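PDB 1W2W: 5-methylthioribose-1-phosphate isomerase from Saccharomyces cerevisiae, which catalyses the interconversion of 5-methylthioribose 1-phosphate and 5-methylthioribulose 1-phosphate in the methionine salvage pathway. Local coordinates for residues Asn114-Ile122 with Phe132-Leu143. Residues are numbered along the deposited sequence; the frame is centred on the assembly and turned at random.
Sequences NSLVEIKNI and FDGSLYNYVCEL
Tyr139 reaches across from helix 129-168 and sits as a knob in the hole formed by Ser115, Glu118, Ile119 and Ile122 of helix 111-124. A chi1 of 169° swings the ring away from Tyr139's own amide N and across to the partner helix, delivering its hydroxyl to Ser115, whose OG lies near the ring plane, 2.8 Å from Tyr139 OH; either hydroxyl could be the donor. Leu143 sets its methyls beside this pair, CD1 lying 3.6 Å from Ser115 OG. Along the ring, Glu118 brings the aliphatic part of its chain, CG 3.5 Å from Tyr139 CE1, while Ile119 crosses at about a right angle, CG1 nearest CE2.

Ile122 works at the root of the tyrosine. Its two branches split the job: CD1 comes within 3.6 Å of Tyr139 CB, whereas CG2 touches both Ser135 CB, at 3.7 Å, and Phe132 CD1. Ser135 offers only its carbon here, since its OG bonds back to the carbonyl of Ala131. Ile119 then fills the middle of the interface, placing CG2 at the edge of the Phe132 ring, 3.8 Å from CZ, and CG1 against Leu136 CD1. Ser61 and Leu65 of helix 53-73 touch Ile119 and Leu136 respectively.

The two segments run nearly antiparallel, at 151°, with axes 10.4 Å apart, as a helical hairpin of helix 111-124 with the start of helix 129-168 in this 211-residue N-terminal piece of the enzyme. A phenylalanine in place of Tyr139 would probably leave the Ser115 hydroxyl without its mate across the interface and the ring without its polar anchor. The chemistry is thus mainly that of an apolar seam, with one hydroxyl pair giving the tyrosine knob a directional anchor.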
# COMPACT_ATOMS: atom_id res chain seq x y z
N ASN A 114 -11.58 24.91 13.75
CA ASN A 114 -11.47 25.34 15.13
C ASN A 114 -10.69 26.65 15.28
O ASN A 114 -11.06 27.54 16.06
CB ASN A 114 -10.89 24.23 16.00
CG ASN A 114 -11.91 23.12 16.28
OD1 ASN A 114 -13.12 23.33 16.15
ND2 ASN A 114 -11.41 21.95 16.66
N SER A 115 -9.60 26.79 14.52
CA SER A 115 -8.83 28.02 14.49
C SER A 115 -9.60 29.15 13.81
O SER A 115 -9.56 30.29 14.27
CB SER A 115 -7.49 27.81 13.80
OG SER A 115 -6.52 27.32 14.71
N LEU A 116 -10.26 28.87 12.69
CA LEU A 116 -10.93 29.96 11.98
C LEU A 116 -12.10 30.54 12.78
O LEU A 116 -12.38 31.73 12.71
CB LEU A 116 -11.38 29.53 10.58
CG LEU A 116 -10.24 29.15 9.63
CD1 LEU A 116 -10.78 28.79 8.25
CD2 LEU A 116 -9.16 30.23 9.54
N VAL A 117 -12.78 29.69 13.55
CA VAL A 117 -13.83 30.14 14.45
C VAL A 117 -13.26 31.14 15.46
O VAL A 117 -13.83 32.21 15.69
CB VAL A 117 -14.49 28.95 15.20
CG1 VAL A 117 -15.31 29.43 16.40
CG2 VAL A 117 -15.34 28.11 14.24
N GLU A 118 -12.12 30.80 16.04
CA GLU A 118 -11.46 31.66 17.00
C GLU A 118 -11.02 32.96 16.34
O GLU A 118 -11.19 34.04 16.91
CB GLU A 118 -10.27 30.95 17.65
CG GLU A 118 -9.68 31.68 18.86
CD GLU A 118 -10.72 32.26 19.80
OE1 GLU A 118 -11.65 31.53 20.21
OE2 GLU A 118 -10.60 33.45 20.14
N ILE A 119 -10.46 32.86 15.13
CA ILE A 119 -10.03 34.08 14.42
C ILE A 119 -11.24 34.99 14.14
O ILE A 119 -11.14 36.21 14.30
CB ILE A 119 -9.26 33.76 13.14
CG1 ILE A 119 -7.91 33.10 13.49
CG2 ILE A 119 -9.07 35.03 12.28
CD1 ILE A 119 -7.21 32.42 12.31
N LYS A 120 -12.36 34.40 13.74
CA LYS A 120 -13.59 35.18 13.56
C LYS A 120 -14.06 35.87 14.84
O LYS A 120 -14.54 37.02 14.81
CB LYS A 120 -14.72 34.33 12.98
CG LYS A 120 -14.57 34.05 11.50
CD LYS A 120 -15.83 33.45 10.93
CE LYS A 120 -15.67 33.10 9.47
NZ LYS A 120 -17.01 32.79 8.91
N ASN A 121 -13.95 35.17 15.96
CA ASN A 121 -14.27 35.76 17.26
C ASN A 121 -13.35 36.92 17.60
O ASN A 121 -13.78 37.95 18.14
CB ASN A 121 -14.19 34.71 18.37
CG ASN A 121 -15.39 33.80 18.38
OD1 ASN A 121 -16.46 34.15 17.88
ND2 ASN A 121 -15.23 32.61 18.96
N ILE A 122 -12.07 36.77 17.27
CA ILE A 122 -11.14 37.88 17.44
C ILE A 122 -11.52 39.04 16.52
O ILE A 122 -11.51 40.19 16.95
CB ILE A 122 -9.69 37.43 17.19
CG1 ILE A 122 -9.27 36.46 18.30
CG2 ILE A 122 -8.76 38.65 17.19
CD1 ILE A 122 -7.94 35.76 18.01
N PHE A 132 -6.97 44.16 15.18
CA PHE A 132 -7.10 42.78 14.72
C PHE A 132 -5.72 42.18 14.45
O PHE A 132 -5.42 41.05 14.85
CB PHE A 132 -7.97 42.70 13.46
CG PHE A 132 -8.12 41.32 12.90
CD1 PHE A 132 -8.72 40.31 13.65
CD2 PHE A 132 -7.66 41.01 11.63
CE1 PHE A 132 -8.86 39.03 13.14
CE2 PHE A 132 -7.80 39.73 11.11
CZ PHE A 132 -8.40 38.74 11.86
N ASP A 133 -4.89 42.96 13.76
CA ASP A 133 -3.53 42.57 13.41
C ASP A 133 -2.77 42.15 14.68
O ASP A 133 -2.22 41.04 14.77
CB ASP A 133 -2.88 43.77 12.71
CG ASP A 133 -1.51 43.49 12.12
OD1 ASP A 133 -0.77 42.64 12.65
OD2 ASP A 133 -1.10 44.11 11.11
N GLY A 134 -2.74 43.04 15.66
CA GLY A 134 -2.05 42.77 16.91
C GLY A 134 -2.59 41.55 17.64
O GLY A 134 -1.81 40.75 18.16
N SER A 135 -3.91 41.41 17.69
CA SER A 135 -4.52 40.31 18.43
C SER A 135 -4.34 38.99 17.69
O SER A 135 -4.19 37.93 18.31
CB SER A 135 -6.01 40.59 18.65
OG SER A 135 -6.19 41.76 19.43
N LEU A 136 -4.38 39.05 16.36
CA LEU A 136 -4.15 37.87 15.54
C LEU A 136 -2.70 37.38 15.66
O LEU A 136 -2.46 36.17 15.71
CB LEU A 136 -4.52 38.13 14.08
CG LEU A 136 -4.35 36.96 13.10
CD1 LEU A 136 -5.17 35.75 13.52
CD2 LEU A 136 -4.68 37.37 11.67
N TYR A 137 -1.75 38.32 15.70
CA TYR A 137 -0.36 37.96 15.95
C TYR A 137 -0.25 37.19 17.27
O TYR A 137 0.38 36.13 17.35
CB TYR A 137 0.53 39.21 16.06
CG TYR A 137 1.96 38.89 16.46
CD1 TYR A 137 2.87 38.40 15.52
CD2 TYR A 137 2.40 39.07 17.77
CE1 TYR A 137 4.19 38.11 15.89
CE2 TYR A 137 3.70 38.78 18.13
CZ TYR A 137 4.58 38.30 17.19
OH TYR A 137 5.88 38.02 17.56
N ASN A 138 -0.87 37.74 18.32
CA ASN A 138 -0.88 37.05 19.61
C ASN A 138 -1.51 35.67 19.47
O ASN A 138 -1.02 34.69 20.04
CB ASN A 138 -1.60 37.88 20.68
CG ASN A 138 -0.80 39.09 21.10
OD1 ASN A 138 0.39 39.19 20.78
ND2 ASN A 138 -1.43 40.02 21.80
N TYR A 139 -2.61 35.60 18.72
CA TYR A 139 -3.32 34.33 18.59
C TYR A 139 -2.45 33.27 17.93
O TYR A 139 -2.36 32.12 18.40
CB TYR A 139 -4.64 34.46 17.81
CG TYR A 139 -5.19 33.09 17.49
CD1 TYR A 139 -5.83 32.35 18.47
CD2 TYR A 139 -5.06 32.54 16.22
CE1 TYR A 139 -6.32 31.08 18.19
CE2 TYR A 139 -5.56 31.27 15.93
CZ TYR A 139 -6.18 30.55 16.93
OH TYR A 139 -6.70 29.30 16.70
N VAL A 140 -1.81 33.64 16.82
CA VAL A 140 -1.01 32.64 16.10
C VAL A 140 0.22 32.19 16.89
O VAL A 140 0.59 31.01 16.84
CB VAL A 140 -0.67 33.06 14.65
CG1 VAL A 140 -1.95 33.38 13.89
CG2 VAL A 140 0.31 34.23 14.61
N CYS A 141 0.84 33.12 17.62
CA CYS A 141 1.95 32.74 18.49
C CYS A 141 1.49 31.73 19.52
O CYS A 141 2.19 30.74 19.78
CB CYS A 141 2.56 33.97 19.18
SG CYS A 141 3.51 34.99 18.01
N GLU A 142 0.32 31.97 20.10
CA GLU A 142 -0.21 31.09 21.13
C GLU A 142 -0.60 29.74 20.56
O GLU A 142 -0.29 28.71 21.16
CB GLU A 142 -1.40 31.73 21.84
CG GLU A 142 -0.97 32.84 22.79
CD GLU A 142 -2.09 33.81 23.09
OE1 GLU A 142 -3.26 33.39 23.04
OE2 GLU A 142 -1.77 34.99 23.38
N LEU A 143 -1.26 29.75 19.40
CA LEU A 143 -1.63 28.51 18.70
C LEU A 143 -0.38 27.64 18.48
O LEU A 143 -0.36 26.44 18.79
CB LEU A 143 -2.33 28.83 17.38
CG LEU A 143 -2.64 27.65 16.44
CD1 LEU A 143 -3.77 26.78 17.01
CD2 LEU A 143 -2.95 28.12 15.01